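Local coordinates for protein (aminopeptidase) (Ochrobactrum anthropi, PDB 1B65) that acts as an L-aminopeptidase and D-Ala-esterase/amidase, a serine aminopeptidase of peptidase family S58 built on a variant of the Ntn hydrolase fold, at residues 59-64 / 168-173; 189-194 / 234-239; 41-46 / 344-349; 33-38 / 293-298. One frame throughout, in Å; residues are numbered along the deposited sequence.

Interaction 1: 59-64 / 168-173; sequences VTAILP and DNVASG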
# COMPACT_ATOMS: atom_id res chain seq x y z
N VAL A 59 -5.16 27.37 13.57
CA VAL A 59 -4.12 26.70 12.80
C VAL A 59 -2.93 26.37 13.70
O VAL A 59 -2.54 27.16 14.56
CB VAL A 59 -3.58 27.67 11.71
CG1 VAL A 59 -2.59 26.97 10.78
CG2 VAL A 59 -4.65 28.31 10.82
N THR A 60 -2.39 25.18 13.46
CA THR A 60 -1.19 24.75 14.18
C THR A 60 -0.07 24.60 13.16
O THR A 60 -0.35 24.06 12.08
CB THR A 60 -1.48 23.40 14.87
OG1 THR A 60 -2.43 23.66 15.92
CG2 THR A 60 -0.23 22.83 15.52
N ALA A 61 1.14 25.06 13.41
CA ALA A 61 2.23 24.85 12.44
C ALA A 61 3.41 24.23 13.17
O ALA A 61 3.74 24.63 14.28
CB ALA A 61 2.63 26.21 11.87
N ILE A 62 3.96 23.16 12.62
CA ILE A 62 5.14 22.53 13.23
C ILE A 62 6.26 22.64 12.19
O ILE A 62 6.13 22.07 11.09
CB ILE A 62 4.80 21.04 13.49
CG1 ILE A 62 3.60 20.96 14.46
CG2 ILE A 62 6.04 20.35 14.08
CD1 ILE A 62 2.77 19.72 14.25
N LEU A 63 7.36 23.28 12.49
CA LEU A 63 8.42 23.43 11.48
C LEU A 63 9.72 22.82 11.94
O LEU A 63 10.29 23.28 12.93
CB LEU A 63 8.67 24.93 11.32
CG LEU A 63 9.03 25.62 10.03
CD1 LEU A 63 9.99 26.81 10.23
CD2 LEU A 63 9.42 24.73 8.86
N PRO A 64 10.20 21.81 11.24
CA PRO A 64 11.49 21.18 11.56
C PRO A 64 12.64 22.08 11.09
O PRO A 64 12.45 22.88 10.18
CB PRO A 64 11.47 19.90 10.74
CG PRO A 64 10.09 19.75 10.19
CD PRO A 64 9.50 21.15 10.10
N ASP A 168 4.55 32.28 11.25
CA ASP A 168 5.46 33.30 11.78
C ASP A 168 5.64 33.19 13.28
O ASP A 168 6.63 33.69 13.86
CB ASP A 168 4.91 34.69 11.41
CG ASP A 168 5.15 35.07 9.97
OD1 ASP A 168 5.95 34.49 9.22
OD2 ASP A 168 4.52 36.05 9.51
N ASN A 169 4.75 32.55 14.02
CA ASN A 169 4.85 32.40 15.46
C ASN A 169 5.61 31.14 15.88
O ASN A 169 5.65 30.88 17.08
CB ASN A 169 3.45 32.24 16.06
CG ASN A 169 2.72 33.56 16.27
OD1 ASN A 169 3.31 34.62 16.06
ND2 ASN A 169 1.45 33.40 16.65
N VAL A 170 6.09 30.32 14.95
CA VAL A 170 6.75 29.08 15.39
C VAL A 170 7.91 29.38 16.34
O VAL A 170 8.64 30.34 16.08
CB VAL A 170 7.25 28.15 14.28
CG1 VAL A 170 6.10 27.79 13.32
CG2 VAL A 170 8.41 28.73 13.51
N ALA A 171 8.07 28.57 17.38
CA ALA A 171 9.11 28.83 18.36
C ALA A 171 9.47 27.55 19.12
O ALA A 171 8.74 26.56 19.08
CB ALA A 171 8.61 29.83 19.43
N SER A 172 10.62 27.60 19.77
CA SER A 172 11.05 26.46 20.60
C SER A 172 10.44 26.62 21.99
O SER A 172 9.60 27.51 22.21
CB SER A 172 12.57 26.42 20.73
OG SER A 172 13.07 27.65 21.26
N GLY A 173 10.82 25.80 22.97
CA GLY A 173 10.28 25.99 24.31
C GLY A 173 8.90 25.34 24.52
O GLY A 173 8.41 24.48 23.80

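Interaction 2: 189-194 / 234-239; sequences YGFKGG and QHMRDG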
# COMPACT_ATOMS: atom_id res chain seq x y z
N TYR A 189 -13.67 12.06 23.04
CA TYR A 189 -14.40 11.20 23.94
C TYR A 189 -15.55 11.94 24.63
O TYR A 189 -15.83 11.72 25.82
CB TYR A 189 -13.46 10.56 24.98
CG TYR A 189 -12.44 9.65 24.33
CD1 TYR A 189 -12.79 8.33 24.04
CD2 TYR A 189 -11.16 10.09 24.03
CE1 TYR A 189 -11.85 7.48 23.49
CE2 TYR A 189 -10.21 9.23 23.46
CZ TYR A 189 -10.58 7.94 23.19
OH TYR A 189 -9.69 7.04 22.63
N GLY A 190 -16.27 12.79 23.91
CA GLY A 190 -17.45 13.45 24.51
C GLY A 190 -17.06 14.60 25.42
O GLY A 190 -17.96 15.27 25.96
N PHE A 191 -15.79 14.85 25.67
CA PHE A 191 -15.31 15.98 26.45
C PHE A 191 -14.61 16.97 25.52
O PHE A 191 -14.35 16.65 24.36
CB PHE A 191 -14.28 15.54 27.50
CG PHE A 191 -14.85 14.78 28.66
CD1 PHE A 191 -15.69 15.41 29.58
CD2 PHE A 191 -14.53 13.43 28.81
CE1 PHE A 191 -16.20 14.66 30.64
CE2 PHE A 191 -15.03 12.71 29.88
CZ PHE A 191 -15.87 13.33 30.78
N LYS A 192 -14.25 18.16 26.01
CA LYS A 192 -13.54 19.11 25.19
C LYS A 192 -12.17 18.48 24.86
O LYS A 192 -11.47 17.99 25.75
CB LYS A 192 -13.41 20.48 25.86
CG LYS A 192 -12.77 21.53 24.95
CD LYS A 192 -13.70 21.88 23.78
CE LYS A 192 -13.05 22.92 22.88
NZ LYS A 192 -11.80 22.36 22.24
N GLY A 193 -11.82 18.59 23.58
CA GLY A 193 -10.50 18.09 23.16
C GLY A 193 -9.64 19.24 22.65
O GLY A 193 -9.80 20.41 23.05
N GLY A 194 -8.66 18.90 21.79
CA GLY A 194 -7.78 19.95 21.27
C GLY A 194 -6.34 19.49 21.08
O GLY A 194 -6.08 18.32 20.76
N GLN A 234 -17.20 4.78 31.58
CA GLN A 234 -18.33 4.12 32.22
C GLN A 234 -18.76 4.83 33.50
O GLN A 234 -19.92 4.64 33.91
CB GLN A 234 -18.00 2.65 32.51
CG GLN A 234 -17.65 1.87 31.24
CD GLN A 234 -18.74 1.88 30.20
OE1 GLN A 234 -18.57 2.16 29.00
NE2 GLN A 234 -19.96 1.55 30.64
N HIS A 235 -17.92 5.61 34.14
CA HIS A 235 -18.24 6.33 35.35
C HIS A 235 -18.58 7.81 35.19
O HIS A 235 -19.01 8.43 36.17
CB HIS A 235 -17.05 6.34 36.34
CG HIS A 235 -16.69 4.95 36.76
ND1 HIS A 235 -17.28 4.34 37.86
CD2 HIS A 235 -15.83 4.05 36.23
CE1 HIS A 235 -16.79 3.12 37.98
NE2 HIS A 235 -15.92 2.92 37.00
N MET A 236 -18.20 8.44 34.09
CA MET A 236 -18.43 9.86 33.88
C MET A 236 -19.26 9.97 32.59
O MET A 236 -18.75 10.06 31.48
CB MET A 236 -17.13 10.65 33.82
CG MET A 236 -16.38 10.64 35.14
SD MET A 236 -14.74 11.39 35.09
CE MET A 236 -15.11 13.02 34.54
N ARG A 237 -20.57 9.78 32.77
CA ARG A 237 -21.48 9.71 31.65
C ARG A 237 -22.25 10.97 31.32
O ARG A 237 -23.00 10.91 30.35
CB ARG A 237 -22.55 8.67 32.01
CG ARG A 237 -22.07 7.24 32.11
CD ARG A 237 -23.01 6.34 31.29
NE ARG A 237 -23.25 6.94 29.98
CZ ARG A 237 -24.35 7.01 29.25
NH1 ARG A 237 -25.49 6.48 29.69
NH2 ARG A 237 -24.31 7.62 28.07
N ASP A 238 -22.16 12.04 32.08
CA ASP A 238 -22.97 13.22 31.84
C ASP A 238 -22.38 14.19 30.82
O ASP A 238 -21.18 14.20 30.53
CB ASP A 238 -23.14 14.00 33.17
CG ASP A 238 -21.81 14.21 33.88
OD1 ASP A 238 -21.31 13.24 34.49
OD2 ASP A 238 -21.26 15.33 33.84
N GLY A 239 -23.24 15.04 30.27
CA GLY A 239 -22.85 16.11 29.39
C GLY A 239 -22.35 15.69 28.02
O GLY A 239 -21.82 16.56 27.33
O HOH W 1 -19.24 17.63 27.06

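Interaction 3: 41-46 / 344-349; sequences TIIENE and EDMGGT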
# COMPACT_ATOMS: atom_id res chain seq x y z
N THR A 41 -5.03 31.20 17.10
CA THR A 41 -6.27 30.69 17.72
C THR A 41 -7.40 31.69 17.55
O THR A 41 -7.23 32.86 17.93
CB THR A 41 -5.96 30.46 19.21
OG1 THR A 41 -4.91 29.47 19.33
CG2 THR A 41 -7.20 29.98 19.99
N ILE A 42 -8.53 31.23 17.04
CA ILE A 42 -9.68 32.12 16.81
C ILE A 42 -10.80 31.70 17.73
O ILE A 42 -11.30 30.57 17.60
CB ILE A 42 -10.13 32.04 15.33
CG1 ILE A 42 -8.99 32.45 14.40
CG2 ILE A 42 -11.36 32.93 15.12
CD1 ILE A 42 -9.19 32.05 12.94
N ILE A 43 -11.13 32.49 18.77
CA ILE A 43 -12.22 32.09 19.64
C ILE A 43 -13.23 33.24 19.67
O ILE A 43 -12.89 34.27 20.27
CB ILE A 43 -11.78 31.81 21.09
CG1 ILE A 43 -10.90 30.55 21.09
CG2 ILE A 43 -13.00 31.54 21.98
CD1 ILE A 43 -10.37 30.09 22.42
N GLU A 44 -14.36 33.11 19.01
CA GLU A 44 -15.38 34.16 18.97
C GLU A 44 -16.64 33.55 19.54
O GLU A 44 -16.76 32.32 19.53
CB GLU A 44 -15.64 34.69 17.55
CG GLU A 44 -14.41 35.39 17.03
CD GLU A 44 -14.38 35.78 15.58
OE1 GLU A 44 -15.42 35.65 14.89
OE2 GLU A 44 -13.29 36.20 15.16
N ASN A 45 -17.52 34.35 20.15
CA ASN A 45 -18.69 33.75 20.77
C ASN A 45 -19.97 34.43 20.25
O ASN A 45 -21.02 34.21 20.83
CB ASN A 45 -18.59 33.81 22.30
CG ASN A 45 -17.70 32.66 22.79
OD1 ASN A 45 -18.08 31.49 22.71
ND2 ASN A 45 -16.50 32.99 23.25
N GLU A 46 -19.86 35.18 19.19
CA GLU A 46 -20.99 35.75 18.46
C GLU A 46 -20.67 35.57 16.98
O GLU A 46 -19.51 35.56 16.58
CB GLU A 46 -21.29 37.19 18.83
CG GLU A 46 -20.55 38.31 18.16
CD GLU A 46 -20.76 39.65 18.86
OE1 GLU A 46 -21.14 39.62 20.06
OE2 GLU A 46 -20.55 40.72 18.23
N GLU A 344 -10.59 23.60 28.00
CA GLU A 344 -11.59 24.32 28.79
C GLU A 344 -12.96 24.21 28.13
O GLU A 344 -13.06 24.12 26.90
CB GLU A 344 -11.22 25.82 28.84
CG GLU A 344 -9.87 26.02 29.53
CD GLU A 344 -9.27 27.37 29.18
OE1 GLU A 344 -8.97 27.63 27.98
OE2 GLU A 344 -9.07 28.18 30.12
N ASP A 345 -14.01 24.35 28.95
CA ASP A 345 -15.37 24.29 28.41
C ASP A 345 -15.53 25.25 27.26
O ASP A 345 -14.96 26.35 27.28
CB ASP A 345 -16.40 24.68 29.48
CG ASP A 345 -16.55 23.63 30.54
OD1 ASP A 345 -15.65 22.82 30.82
OD2 ASP A 345 -17.68 23.63 31.14
N MET A 346 -16.42 24.90 26.33
CA MET A 346 -16.64 25.78 25.18
C MET A 346 -18.06 25.61 24.70
O MET A 346 -18.58 24.50 24.77
CB MET A 346 -15.62 25.42 24.06
CG MET A 346 -15.83 26.37 22.85
SD MET A 346 -14.53 26.03 21.64
CE MET A 346 -13.12 26.82 22.38
N GLY A 347 -18.72 26.68 24.29
CA GLY A 347 -20.09 26.52 23.80
C GLY A 347 -21.09 26.99 24.85
O GLY A 347 -20.75 27.77 25.77
N GLY A 348 -22.34 26.56 24.67
CA GLY A 348 -23.38 26.95 25.64
C GLY A 348 -23.94 28.33 25.43
O GLY A 348 -24.69 28.78 26.32
N THR A 349 -23.63 29.02 24.35
CA THR A 349 -24.18 30.36 24.14
C THR A 349 -25.52 30.19 23.43
O THR A 349 -25.86 29.12 22.94
CB THR A 349 -23.29 31.20 23.22
OG1 THR A 349 -23.43 30.66 21.89
CG2 THR A 349 -21.81 31.23 23.56
O HOH W 2 -17.43 29.35 24.56

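Interaction 4: 33-38 / 293-298; sequences DGVGVG and IAFSTA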
# COMPACT_ATOMS: atom_id res chain seq x y z
N ASP A 33 15.26 18.67 18.85
CA ASP A 33 16.05 19.83 18.46
C ASP A 33 15.69 20.43 17.10
O ASP A 33 15.51 19.70 16.11
CB ASP A 33 17.51 19.38 18.41
CG ASP A 33 17.88 18.84 17.03
OD1 ASP A 33 17.25 17.83 16.56
OD2 ASP A 33 18.76 19.49 16.39
N GLY A 34 15.47 21.72 17.10
CA GLY A 34 15.20 22.46 15.87
C GLY A 34 13.72 22.51 15.50
O GLY A 34 13.45 23.22 14.56
N VAL A 35 12.87 21.72 16.17
CA VAL A 35 11.46 21.71 15.78
C VAL A 35 10.72 22.82 16.51
O VAL A 35 10.79 22.85 17.74
CB VAL A 35 10.81 20.35 16.12
CG1 VAL A 35 9.29 20.43 15.89
CG2 VAL A 35 11.46 19.29 15.22
N GLY A 36 10.00 23.64 15.78
CA GLY A 36 9.27 24.74 16.50
C GLY A 36 7.77 24.55 16.26
O GLY A 36 7.34 23.92 15.27
N VAL A 37 6.93 25.08 17.14
CA VAL A 37 5.48 24.98 17.00
C VAL A 37 4.90 26.39 17.10
O VAL A 37 5.37 27.15 17.97
CB VAL A 37 4.87 24.13 18.13
CG1 VAL A 37 3.35 24.10 18.12
CG2 VAL A 37 5.41 22.69 18.05
N GLY A 38 3.98 26.73 16.20
CA GLY A 38 3.34 28.04 16.29
C GLY A 38 1.82 27.86 16.15
O GLY A 38 1.37 26.89 15.53
N ILE A 293 1.77 10.83 11.06
CA ILE A 293 2.97 11.09 10.25
C ILE A 293 4.15 11.08 11.21
O ILE A 293 3.98 11.59 12.32
CB ILE A 293 2.86 12.39 9.45
CG1 ILE A 293 4.15 12.59 8.65
CG2 ILE A 293 2.49 13.58 10.33
CD1 ILE A 293 4.01 13.78 7.67
N ALA A 294 5.24 10.47 10.82
CA ALA A 294 6.42 10.45 11.72
C ALA A 294 7.60 10.99 10.89
O ALA A 294 7.68 10.64 9.72
CB ALA A 294 6.71 9.02 12.13
N PHE A 295 8.46 11.84 11.42
CA PHE A 295 9.62 12.31 10.65
C PHE A 295 10.85 12.33 11.55
O PHE A 295 10.74 12.35 12.79
CB PHE A 295 9.37 13.66 10.02
CG PHE A 295 9.15 14.83 10.96
CD1 PHE A 295 10.20 15.60 11.43
CD2 PHE A 295 7.86 15.15 11.32
CE1 PHE A 295 9.96 16.68 12.26
CE2 PHE A 295 7.60 16.23 12.15
CZ PHE A 295 8.65 17.01 12.61
N SER A 296 12.01 12.29 10.92
CA SER A 296 13.27 12.36 11.69
C SER A 296 14.00 13.64 11.27
O SER A 296 13.94 14.06 10.11
CB SER A 296 14.10 11.12 11.33
OG SER A 296 15.46 11.32 11.76
N THR A 297 14.71 14.23 12.21
CA THR A 297 15.46 15.48 11.96
C THR A 297 16.92 15.10 11.78
O THR A 297 17.74 15.99 11.63
CB THR A 297 15.01 16.03 13.33
OG1 THR A 297 14.00 17.04 13.33
CG2 THR A 297 15.97 15.81 14.39
N ALA A 298 17.26 13.80 11.81
CA ALA A 298 18.64 13.37 11.53
C ALA A 298 18.97 13.48 10.05
O ALA A 298 18.11 13.77 9.21
CB ALA A 298 18.82 11.91 12.00
O HOH W 3 14.89 20.15 13.41

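Interaction 1: 59-64 / 168-173
V170 meets A61 and L63 with its two methyl branches, and chi1 of -55° sets them: CG1 lies anti to its own carbonyl carbon, while CG2 sits between the backbone N and that carbonyl. The fork is pressed onto strand 56-63, in the four-stranded mixed sheet of this Ntn hydrolase fold, just where the chain has left helix 160-168. The backbones stay well apart, 6.9 Å between the CA atoms of A61 and V170, and no hydrogen bond crosses, so dispersion between apolar groups carries the contact. CG1 of V170 comes down on the methyl of A61, with a CB to CG1 distance of 4.1 Å, and it lies just as close to the carbonyl O of A61. The other branch reaches two residues further along the strand, to L63, whose side chain crosses that of V170 at about a right angle.

Helix 160-168 covers the same strand face further back, with L167 on A61 and both V163 and A166 on V59, so V170 extends that cover beyond the helix end. On the opposite face I62 packs on V35. The loop around V170 is held on either side by polar bonds: D168 OD1 to W121 NE1, N169 ND2 to F39 O, and a backbone bond between A171 and V37. At the far branch, CG2 of V170 stands 4.1 Å from CD1 of L63.

Interaction 2: 189-194 / 234-239
M236 reaches F191 with the end of its side chain. From CB, which points at the 189-194 segment, CG runs on anti to the carbonyl carbon. SD then continues the chain almost straight (chi2 173°), and a bend at chi3, 58°, turns CE onto the phenyl ring. CE is the atom that touches: it lies 3.8 Å from CZ of F191, approaching the ring obliquely, the two side chains crossing near a right angle. Elsewhere M236 is packed on I359 and on R363 of helix 361-370.

The backbones are joined by water. A single molecule donates to both G190 O, at 2.9 Å, and G239 O, at 2.8 Å, two carbonyls that are themselves 4.3 Å apart. R222 ties the same pieces together, bonding to the carbonyls of G190, M236 and D238 while its guanidinium makes a cation-pi contact with the F191 ring. Further along, K192 curls its NZ round to the carbonyl O of the next residue, G193, above the carbonyl plane, and also reaches T184 O, M186 O and N179 OD1, a dense set of acceptors for one buried ammonium. Y189 and G190, both with positive phi, form the type I' turn of a two-residue beta-hairpin joining strands 187-188 and 191-192.

Interaction 3: 41-46 / 344-349
N45 and T349 mark where two chain segments running in roughly the same direction come closest, their CA atoms 7.3 Å apart; towards T41 and E344 the two diverge. No backbone hydrogen bond spans the gap. Instead, a water donates to N45 OD1 at 2.9 Å and accepts from G347 N at 3.0 Å, reaching from a side chain on one segment to the main chain of the other.

The same N45 OD1 also takes a hydrogen bond from NH2 of R56, so the amide oxygen is gripped from two sources and its orientation should be well fixed. CG2 of T349 comes up to this oxygen at 3.8 Å and to N45 O at 4.1 Å, the two side chains crossing at about a right angle. With chi1 of 71° T349 turns its methyl to N45 and its hydroxyl elsewhere: OG1 is bonded to D352 OD2 and F351 N. Towards T41 and E344 the contact becomes apolar. I43 is extended at chi2, and its CD1 lies 4.3 Å from CE of M346, a loose methyl-to-methyl meeting. R56, on strand 56-63, links the two segments: besides its bond to N45 it touches M346 and T349.

What results is a water-bridged junction: strand 36-43, outermost in its four-stranded sheet within this chain, lies beside the small antiparallel hairpin of strands 346-347 and 355-356.

Interaction 4: 33-38 / 293-298
D33 and T297 are the nearest pair, 7.8 Å between CA atoms, of two segments that run in opposite directions and spread apart from there. Residues 33-35 lead into strand 36-43 of the four-stranded sheet, and 293-296 end strand 289-296 of the six-stranded one, so the contact joins the two sheets of the Ntn hydrolase fold at one end.

V35 supplies the apolar part of the contact. With chi1 172° its CG1 is anti to the backbone N, which places CG2 anti to the carbonyl carbon and points it between two residues of the other segment. CG2 meets the F295 ring at the edge, near the ring plane, 4.2 Å from CE1, and lies, as modelled, 3.9 Å from OG1 of T297. F295 is lodged among V74, A76, V254 and A256 of the neighbouring strands and also rests on P64, so V35 adds one more apolar group around an already enclosed ring.

At the outer end a water spans the segments, donating to D33 O at 2.8 Å and lying a longer 3.2 Å from T297 OG1. D33 and T297 slide past each other in opposite directions, but the very short approach of the carboxylate to the threonine methyl is doubtful, since T297 is modelled with chi1 near -106°, away from any staggered position; the same caution applies to the place of OG1. The strand ends in an ST turn that spans T297. S296 OG is bonded to L259 O and accepts from the backbone N of A298, 3.1 Å from that N, with an angle of 156° at the hydrogen.

In the fold
Interactions 1 and 4 form one cluster, centres about 10 Å apart, sewn together by probable backbone hydrogen bonds from A61 N to G38 O (2.8 Å) and from L63 N to G36 O (2.9 Å). Strand 36-43 then carries the chain from interaction 4 to interaction 3, whose centres lie about 30 Å apart on opposite sides of the chain's centre. There interactions 2 and 3 touch, K192 CE lying 3.7 Å from M346 SD, and N179 bonds to both K192 and E344. Interaction 4 spans the two sheets and interaction 1 covers one of them; in Ntn hydrolases the nucleophile lies in such a sandwich. Interactions 2 and 3 involve small hairpins at the other end.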